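Local coordinates for putative NAD dependent dehydrogenase (Micromonospora echinospora, PDB 6NOR), which binds NAD and is probably an NAD-dependent oxidoreductase acting in the biosynthesis of the antibiotic gentamicin, at residues A[138-143]-A[328-333]; A[153-158]-A[207-212]. All blocks are in the same frame, centred on the assembly; numbering follows the deposited sequence.

Contact 1: residues A[138-143]-A[328-333]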
ATOM      1  N   VAL A 138     -27.111 -14.451 -31.010  1.00 24.87           N
ATOM      2  CA  VAL A 138     -25.928 -13.998 -30.305  1.00 19.52           C
ATOM      3  C   VAL A 138     -25.250 -15.181 -29.635  1.00 19.67           C
ATOM      4  O   VAL A 138     -25.900 -15.990 -28.958  1.00 18.92           O
ATOM      5  CB  VAL A 138     -26.259 -12.928 -29.241  1.00 21.64           C
ATOM      6  CG1 VAL A 138     -25.003 -12.574 -28.420  1.00 17.81           C
ATOM      7  CG2 VAL A 138     -26.863 -11.690 -29.897  1.00 17.92           C
ATOM      8  N   LEU A 139     -23.947 -15.286 -29.880  1.00 17.87           N
ATOM      9  CA  LEU A 139     -23.045 -16.136 -29.117  1.00 21.07           C
ATOM     10  C   LEU A 139     -22.132 -15.224 -28.295  1.00 23.87           C
ATOM     11  O   LEU A 139     -21.439 -14.375 -28.832  1.00 23.12           O
ATOM     12  CB  LEU A 139     -22.212 -17.035 -30.030  1.00 21.67           C
ATOM     13  CG  LEU A 139     -21.045 -17.821 -29.396  1.00 19.47           C
ATOM     14  CD1 LEU A 139     -21.515 -18.764 -28.321  1.00 17.85           C
ATOM     15  CD2 LEU A 139     -20.259 -18.594 -30.452  1.00 17.85           C
ATOM     16  N   ALA A 140     -22.143 -15.402 -26.987  1.00 21.67           N
ATOM     17  CA  ALA A 140     -21.373 -14.546 -26.118  1.00 17.69           C
ATOM     18  C   ALA A 140     -20.618 -15.436 -25.179  1.00 19.15           C
ATOM     19  O   ALA A 140     -21.059 -16.546 -24.918  1.00 18.20           O
ATOM     20  CB  ALA A 140     -22.289 -13.583 -25.360  1.00 17.67           C
ATOM     21  N   HIS A 141     -19.476 -14.974 -24.678  1.00 20.69           N
ATOM     22  CA  HIS A 141     -18.674 -15.817 -23.792  1.00 19.71           C
ATOM     23  C   HIS A 141     -18.355 -15.108 -22.484  1.00 19.34           C
ATOM     24  O   HIS A 141     -18.266 -13.887 -22.433  1.00 18.03           O
ATOM     25  CB  HIS A 141     -17.382 -16.265 -24.474  1.00 19.67           C
ATOM     26  CG  HIS A 141     -16.423 -15.146 -24.741  1.00 26.18           C
ATOM     27  ND1 HIS A 141     -16.518 -14.333 -25.848  1.00 27.57           N
ATOM     28  CD2 HIS A 141     -15.352 -14.703 -24.041  1.00 28.48           C
ATOM     29  CE1 HIS A 141     -15.553 -13.433 -25.817  1.00 28.70           C
ATOM     30  NE2 HIS A 141     -14.832 -13.632 -24.728  1.00 31.22           N
ATOM     31  N   GLY A 142     -18.170 -15.897 -21.430  1.00 17.60           N
ATOM     32  CA  GLY A 142     -18.042 -15.361 -20.090  1.00 17.57           C
ATOM     33  C   GLY A 142     -16.692 -14.839 -19.634  1.00 22.07           C
ATOM     34  O   GLY A 142     -16.274 -15.157 -18.529  1.00 24.75           O
ATOM     35  N   GLY A 143     -16.018 -14.026 -20.447  1.00 17.53           N
ATOM     36  CA  GLY A 143     -14.860 -13.289 -19.963  1.00 19.75           C
ATOM     37  C   GLY A 143     -15.216 -12.025 -19.202  1.00 17.47           C
ATOM     38  O   GLY A 143     -15.137 -10.935 -19.738  1.00 21.80           O
ATOM     39  N   ARG A 328     -27.703  -4.243 -29.813  1.00 46.13           N
ATOM     40  CA  ARG A 328     -26.500  -3.460 -29.521  1.00 49.11           C
ATOM     41  C   ARG A 328     -25.218  -4.309 -29.626  1.00 49.47           C
ATOM     42  O   ARG A 328     -24.999  -5.190 -28.805  1.00 47.76           O
ATOM     43  CB  ARG A 328     -26.613  -2.846 -28.130  1.00 49.42           C
ATOM     44  CG  ARG A 328     -25.478  -1.932 -27.777  1.00 52.59           C
ATOM     45  CD  ARG A 328     -25.289  -1.878 -26.274  1.00 58.40           C
ATOM     46  NE  ARG A 328     -23.952  -1.418 -25.925  1.00 64.69           N
ATOM     47  CZ  ARG A 328     -23.423  -1.512 -24.711  1.00 69.79           C
ATOM     48  NH1 ARG A 328     -24.128  -2.053 -23.728  1.00 72.14           N
ATOM     49  NH2 ARG A 328     -22.194  -1.063 -24.484  1.00 69.39           N
ATOM     50  N   PRO A 329     -24.373  -4.042 -30.636  1.00 51.66           N
ATOM     51  CA  PRO A 329     -23.225  -4.912 -30.934  1.00 48.54           C
ATOM     52  C   PRO A 329     -22.248  -4.977 -29.776  1.00 41.34           C
ATOM     53  O   PRO A 329     -22.009  -3.974 -29.115  1.00 42.55           O
ATOM     54  CB  PRO A 329     -22.588  -4.255 -32.156  1.00 52.35           C
ATOM     55  CG  PRO A 329     -22.982  -2.820 -32.049  1.00 54.56           C
ATOM     56  CD  PRO A 329     -24.362  -2.818 -31.453  1.00 55.05           C
ATOM     57  N   MET A 330     -21.713  -6.155 -29.499  1.00 35.80           N
ATOM     58  CA  MET A 330     -20.879  -6.299 -28.316  1.00 33.14           C
ATOM     59  C   MET A 330     -19.441  -5.857 -28.544  1.00 26.20           C
ATOM     60  O   MET A 330     -18.916  -5.916 -29.649  1.00 23.48           O
ATOM     61  CB  MET A 330     -20.915  -7.738 -27.808  1.00 31.31           C
ATOM     62  CG  MET A 330     -22.180  -8.054 -27.030  1.00 28.65           C
ATOM     63  SD  MET A 330     -22.347  -9.785 -26.694  1.00 28.23           S
ATOM     64  CE  MET A 330     -21.296  -9.915 -25.277  1.00 31.22           C
ATOM     65  N   THR A 331     -18.829  -5.385 -27.470  1.00 28.17           N
ATOM     66  CA  THR A 331     -17.429  -5.014 -27.459  1.00 28.90           C
ATOM     67  C   THR A 331     -16.533  -6.229 -27.657  1.00 25.54           C
ATOM     68  O   THR A 331     -15.576  -6.201 -28.411  1.00 26.04           O
ATOM     69  CB  THR A 331     -17.077  -4.345 -26.142  1.00 34.17           C
ATOM     70  OG1 THR A 331     -17.944  -3.220 -25.939  1.00 36.01           O
ATOM     71  CG2 THR A 331     -15.598  -3.936 -26.116  1.00 33.07           C
ATOM     72  N   HIS A 332     -16.878  -7.304 -26.968  1.00 23.57           N
ATOM     73  CA  HIS A 332     -16.119  -8.533 -27.019  1.00 20.93           C
ATOM     74  C   HIS A 332     -16.903  -9.635 -27.734  1.00 24.71           C
ATOM     75  O   HIS A 332     -18.000 -10.004 -27.336  1.00 28.36           O
ATOM     76  CB  HIS A 332     -15.719  -8.922 -25.602  1.00 17.47           C
ATOM     77  CG  HIS A 332     -15.066  -7.800 -24.860  1.00 27.57           C
ATOM     78  ND1 HIS A 332     -13.747  -7.454 -25.051  1.00 25.32           N
ATOM     79  CD2 HIS A 332     -15.558  -6.928 -23.944  1.00 26.15           C
ATOM     80  CE1 HIS A 332     -13.451  -6.419 -24.288  1.00 22.07           C
ATOM     81  NE2 HIS A 332     -14.528  -6.081 -23.608  1.00 23.36           N
ATOM     82  N   THR A 333     -16.321 -10.140 -28.810  1.00 25.84           N
ATOM     83  CA  THR A 333     -17.032 -10.977 -29.770  1.00 28.12           C
ATOM     84  C   THR A 333     -16.437 -12.372 -29.834  1.00 30.61           C
ATOM     85  O   THR A 333     -15.398 -12.626 -29.230  1.00 32.26           O
ATOM     86  CB  THR A 333     -16.974 -10.352 -31.161  1.00 30.16           C
ATOM     87  OG1 THR A 333     -15.613 -10.345 -31.603  1.00 30.97           O
ATOM     88  CG2 THR A 333     -17.511  -8.929 -31.121  1.00 33.15           C
TER
HETATM   89  O   HOH W   1     -18.702 -12.595 -25.771  1.00 22.42           O
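At the border of the parallel Rossmann sheet, A140 and H141 of strand 139-141 meet M330, H332 and T333 of the loop that leads from helix 313-326 into helix 334-353. The contact illustrates how an edge strand can be covered by a loop without pairing with it: a thioether handles the apolar part, a water the polar part. M330 points at the strand, with CG anti to its carbonyl carbon (chi1 -78°). A bend at chi3 (82°) then lays the methyl against the strand, CE standing 3.8 Å from A140 CB, while SD lies 4.2 Å from V138 CG1. V320 of helix 313-326 touches both A140 and M330 and completes this apolar patch. One residue further on, the H141 backbone N gives its hydrogen to a water at 2.7 Å from that N, and the same water donates to H332 O, 3.1 Å from the water oxygen. Loop and strand are thus bridged backbone to backbone. The H141 side chain takes the torsion that sets CG between the backbone N and the carbonyl carbon (chi1 67°). Its imidazole meets the loop by an edge, CE1 being 3.5 Å from T333 O and that oxygen lying near the ring plane. NE2 is hydrogen-bonded to E204, which helps to fix the rotation of the ring. T333 is the N-cap residue of helix 334-353, and its backbone N is hydrogen-bonded to the D336 carboxylate, as in one half of a capping box. G142, next in the chain after H141, is the centre of an inverse gamma turn and touches NAD. The arrangement belongs to the sixth strand of a classical Rossmann sheet of order 3-2-1-4-5-6, at its exit beside the dinucleotide.

Contact 2: residues A[153-158]-A[207-212]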
ATOM      1  N   ARG A 153     -11.475   1.336 -16.515  1.00 17.37           N
ATOM      2  CA  ARG A 153     -10.709   2.534 -16.214  1.00 17.39           C
ATOM      3  C   ARG A 153      -9.232   2.392 -16.542  1.00 17.43           C
ATOM      4  O   ARG A 153      -8.657   3.254 -17.174  1.00 18.48           O
ATOM      5  CB  ARG A 153     -10.860   2.899 -14.745  1.00 17.38           C
ATOM      6  CG  ARG A 153     -10.084   4.130 -14.365  1.00 22.32           C
ATOM      7  CD  ARG A 153     -10.495   5.315 -15.220  1.00 26.67           C
ATOM      8  NE  ARG A 153     -10.218   6.571 -14.555  1.00 37.41           N
ATOM      9  CZ  ARG A 153      -9.861   7.686 -15.176  1.00 33.04           C
ATOM     10  NH1 ARG A 153      -9.722   7.698 -16.488  1.00 35.91           N
ATOM     11  NH2 ARG A 153      -9.639   8.790 -14.478  1.00 30.12           N
ATOM     12  N   ALA A 154      -8.617   1.301 -16.115  1.00 17.45           N
ATOM     13  CA  ALA A 154      -7.199   1.098 -16.368  1.00 17.50           C
ATOM     14  C   ALA A 154      -6.919   0.907 -17.868  1.00 20.26           C
ATOM     15  O   ALA A 154      -5.887   1.348 -18.387  1.00 22.59           O
ATOM     16  CB  ALA A 154      -6.689  -0.095 -15.576  1.00 17.53           C
ATOM     17  N   HIS A 155      -7.837   0.238 -18.553  1.00 17.47           N
ATOM     18  CA  HIS A 155      -7.735   0.062 -19.991  1.00 19.56           C
ATOM     19  C   HIS A 155      -7.731   1.408 -20.718  1.00 22.99           C
ATOM     20  O   HIS A 155      -6.974   1.610 -21.656  1.00 27.46           O
ATOM     21  CB  HIS A 155      -8.882  -0.822 -20.489  1.00 17.44           C
ATOM     22  CG  HIS A 155      -9.033  -0.837 -21.974  1.00 22.07           C
ATOM     23  ND1 HIS A 155      -8.363  -1.728 -22.786  1.00 25.83           N
ATOM     24  CD2 HIS A 155      -9.775  -0.060 -22.798  1.00 19.53           C
ATOM     25  CE1 HIS A 155      -8.692  -1.507 -24.046  1.00 23.40           C
ATOM     26  NE2 HIS A 155      -9.549  -0.501 -24.083  1.00 19.61           N
ATOM     27  N   GLU A 156      -8.574   2.325 -20.265  1.00 21.04           N
ATOM     28  CA  GLU A 156      -8.646   3.676 -20.823  1.00 23.81           C
ATOM     29  C   GLU A 156      -7.332   4.459 -20.672  1.00 22.55           C
ATOM     30  O   GLU A 156      -6.900   5.127 -21.610  1.00 22.67           O
ATOM     31  CB  GLU A 156      -9.795   4.446 -20.165  1.00 33.75           C
ATOM     32  CG  GLU A 156      -9.933   5.886 -20.605  1.00 50.62           C
ATOM     33  CD  GLU A 156     -10.889   6.677 -19.719  1.00 65.01           C
ATOM     34  OE1 GLU A 156     -11.078   7.886 -19.976  1.00 73.46           O
ATOM     35  OE2 GLU A 156     -11.448   6.091 -18.764  1.00 69.75           O
ATOM     36  N   LEU A 157      -6.688   4.369 -19.507  1.00 17.52           N
ATOM     37  CA  LEU A 157      -5.379   5.018 -19.309  1.00 18.75           C
ATOM     38  C   LEU A 157      -4.287   4.317 -20.077  1.00 17.61           C
ATOM     39  O   LEU A 157      -3.334   4.944 -20.496  1.00 17.66           O
ATOM     40  CB  LEU A 157      -4.974   5.065 -17.822  1.00 17.60           C
ATOM     41  CG  LEU A 157      -6.019   5.705 -16.908  1.00 23.28           C
ATOM     42  CD1 LEU A 157      -5.602   5.670 -15.479  1.00 17.59           C
ATOM     43  CD2 LEU A 157      -6.293   7.113 -17.344  1.00 22.69           C
ATOM     44  N   ALA A 158      -4.403   3.004 -20.233  1.00 19.38           N
ATOM     45  CA  ALA A 158      -3.380   2.265 -20.964  1.00 20.08           C
ATOM     46  C   ALA A 158      -3.441   2.570 -22.460  1.00 22.03           C
ATOM     47  O   ALA A 158      -2.571   2.170 -23.224  1.00 24.52           O
ATOM     48  CB  ALA A 158      -3.518   0.760 -20.718  1.00 19.16           C
ATOM     49  N   ARG A 207      -4.306  -9.322 -24.021  1.00 17.64           N
ATOM     50  CA  ARG A 207      -4.688  -8.864 -25.366  1.00 17.61           C
ATOM     51  C   ARG A 207      -5.350  -7.518 -25.325  1.00 17.57           C
ATOM     52  O   ARG A 207      -4.976  -6.594 -26.021  1.00 17.85           O
ATOM     53  CB  ARG A 207      -5.692  -9.807 -26.017  1.00 21.12           C
ATOM     54  CG  ARG A 207      -5.179 -11.059 -26.566  1.00 25.89           C
ATOM     55  CD  ARG A 207      -6.328 -11.790 -27.270  1.00 25.56           C
ATOM     56  NE  ARG A 207      -6.553 -11.341 -28.645  1.00 25.83           N
ATOM     57  CZ  ARG A 207      -7.721 -10.904 -29.098  1.00 28.45           C
ATOM     58  NH1 ARG A 207      -8.763 -10.821 -28.286  1.00 28.03           N
ATOM     59  NH2 ARG A 207      -7.846 -10.536 -30.359  1.00 27.05           N
ATOM     60  N   TRP A 208      -6.379  -7.459 -24.502  1.00 17.55           N
ATOM     61  CA  TRP A 208      -7.271  -6.325 -24.408  1.00 18.28           C
ATOM     62  C   TRP A 208      -6.550  -5.089 -23.938  1.00 18.31           C
ATOM     63  O   TRP A 208      -6.705  -4.026 -24.521  1.00 22.29           O
ATOM     64  CB  TRP A 208      -8.408  -6.670 -23.466  1.00 20.91           C
ATOM     65  CG  TRP A 208      -9.348  -5.565 -23.140  1.00 29.68           C
ATOM     66  CD1 TRP A 208     -10.116  -4.837 -24.018  1.00 18.47           C
ATOM     67  CD2 TRP A 208      -9.685  -5.099 -21.831  1.00 22.43           C
ATOM     68  NE1 TRP A 208     -10.889  -3.941 -23.326  1.00 17.42           N
ATOM     69  CE2 TRP A 208     -10.648  -4.087 -21.983  1.00 20.61           C
ATOM     70  CE3 TRP A 208      -9.258  -5.439 -20.543  1.00 22.11           C
ATOM     71  CZ2 TRP A 208     -11.191  -3.410 -20.896  1.00 17.40           C
ATOM     72  CZ3 TRP A 208      -9.802  -4.764 -19.461  1.00 17.44           C
ATOM     73  CH2 TRP A 208     -10.750  -3.760 -19.646  1.00 18.47           C
ATOM     74  N   MET A 209      -5.739  -5.232 -22.901  1.00 17.55           N
ATOM     75  CA  MET A 209      -5.004  -4.077 -22.388  1.00 22.44           C
ATOM     76  C   MET A 209      -4.121  -3.485 -23.478  1.00 23.77           C
ATOM     77  O   MET A 209      -3.885  -2.295 -23.487  1.00 19.17           O
ATOM     78  CB  MET A 209      -4.174  -4.454 -21.163  1.00 17.61           C
ATOM     79  CG  MET A 209      -5.018  -4.657 -19.910  1.00 21.38           C
ATOM     80  SD  MET A 209      -5.884  -3.165 -19.346  1.00 17.55           S
ATOM     81  CE  MET A 209      -6.812  -3.863 -18.008  1.00 40.21           C
ATOM     82  N   LEU A 210      -3.682  -4.308 -24.429  1.00 25.48           N
ATOM     83  CA  LEU A 210      -2.811  -3.807 -25.493  1.00 24.67           C
ATOM     84  C   LEU A 210      -3.531  -3.294 -26.734  1.00 24.99           C
ATOM     85  O   LEU A 210      -2.886  -2.810 -27.660  1.00 26.41           O
ATOM     86  CB  LEU A 210      -1.824  -4.883 -25.926  1.00 23.62           C
ATOM     87  CG  LEU A 210      -0.660  -5.176 -24.992  1.00 26.26           C
ATOM     88  CD1 LEU A 210       0.398  -5.949 -25.735  1.00 33.29           C
ATOM     89  CD2 LEU A 210      -0.101  -3.907 -24.431  1.00 24.06           C
ATOM     90  N   GLY A 211      -4.851  -3.415 -26.766  1.00 25.20           N
ATOM     91  CA  GLY A 211      -5.621  -2.994 -27.924  1.00 22.90           C
ATOM     92  C   GLY A 211      -5.823  -4.130 -28.904  1.00 28.16           C
ATOM     93  O   GLY A 211      -5.885  -3.915 -30.108  1.00 31.08           O
ATOM     94  N   LYS A 212      -5.926  -5.340 -28.363  1.00 28.72           N
ATOM     95  CA  LYS A 212      -6.119  -6.578 -29.120  1.00 25.23           C
ATOM     96  C   LYS A 212      -5.282  -6.711 -30.396  1.00 26.70           C
ATOM     97  O   LYS A 212      -5.834  -6.851 -31.481  1.00 29.00           O
ATOM     98  CB  LYS A 212      -7.596  -6.736 -29.468  1.00 17.51           C
ATOM     99  CG  LYS A 212      -8.483  -6.843 -28.262  1.00 17.50           C
ATOM    100  CD  LYS A 212      -9.944  -6.786 -28.644  1.00 17.48           C
ATOM    101  CE  LYS A 212     -10.808  -7.045 -27.426  1.00 18.89           C
ATOM    102  NZ  LYS A 212     -12.257  -7.071 -27.743  1.00 19.84           N
TER
HETATM  103  O   HOH W   2      -5.587  -0.115 -23.573  1.00 31.20           O
HETATM  104  O   HOH W   3      -1.968  -0.469 -24.167  1.00 26.76           O
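H155 and W208 lie ring on ring where the ends of helices 149-157 and 199-209 come together. The imidazole makes an offset stack on the five-membered ring of the indole, with centroids 3.9 Å apart and planes inclined by just 3°. Both residues carry CG anti to the backbone N (chi1 168° for H155, 174° for W208), which swings each ring out toward the other helix. H155 CB continues the overlap, sitting over the six-membered ring as a CH-pi contact. M209 approaches from another direction: its own CB points away, but a bend at chi2 returns the sulfur, so that SD stands 3.8 Å from H155 CA and at the edge of the imidazole. Replacing W208 by an alanine would probably strip H155 of its stacking surface, set its ring free to turn and cost H332 one of its edge-to-face partners. Carbonyls at the helix ends are served by solvent. One water donates to both H155 O and M209 O, and another joins A158 O to M209 O, 2.7 Å from the second water's oxygen. The chemistry therefore implies a join held by flat-ring dispersion and bridging water, with M209 O accepting two hydrogens.

From the N terminus the chain builds the Rossmann sheet and reaches its last strand, 139-141, the first half of contact 1. Helix 149-157 follows soon after and supplies the first half of contact 2, which closes a loop of 48 residues when helix 199-209 arrives. The chain then runs on through most of the mixed sheet, whose first strand, 167-175, lies inside that loop, and helix 313-326 before 328-333 returns to strand 139-141, so contact 2 nests inside the larger loop closed by contact 1. Contact 1 ties the nucleotide-binding sheet to the C-terminal helical region, whereas contact 2 joins two helices of the second domain. The two meet directly, H332 being hydrogen-bonded to K212.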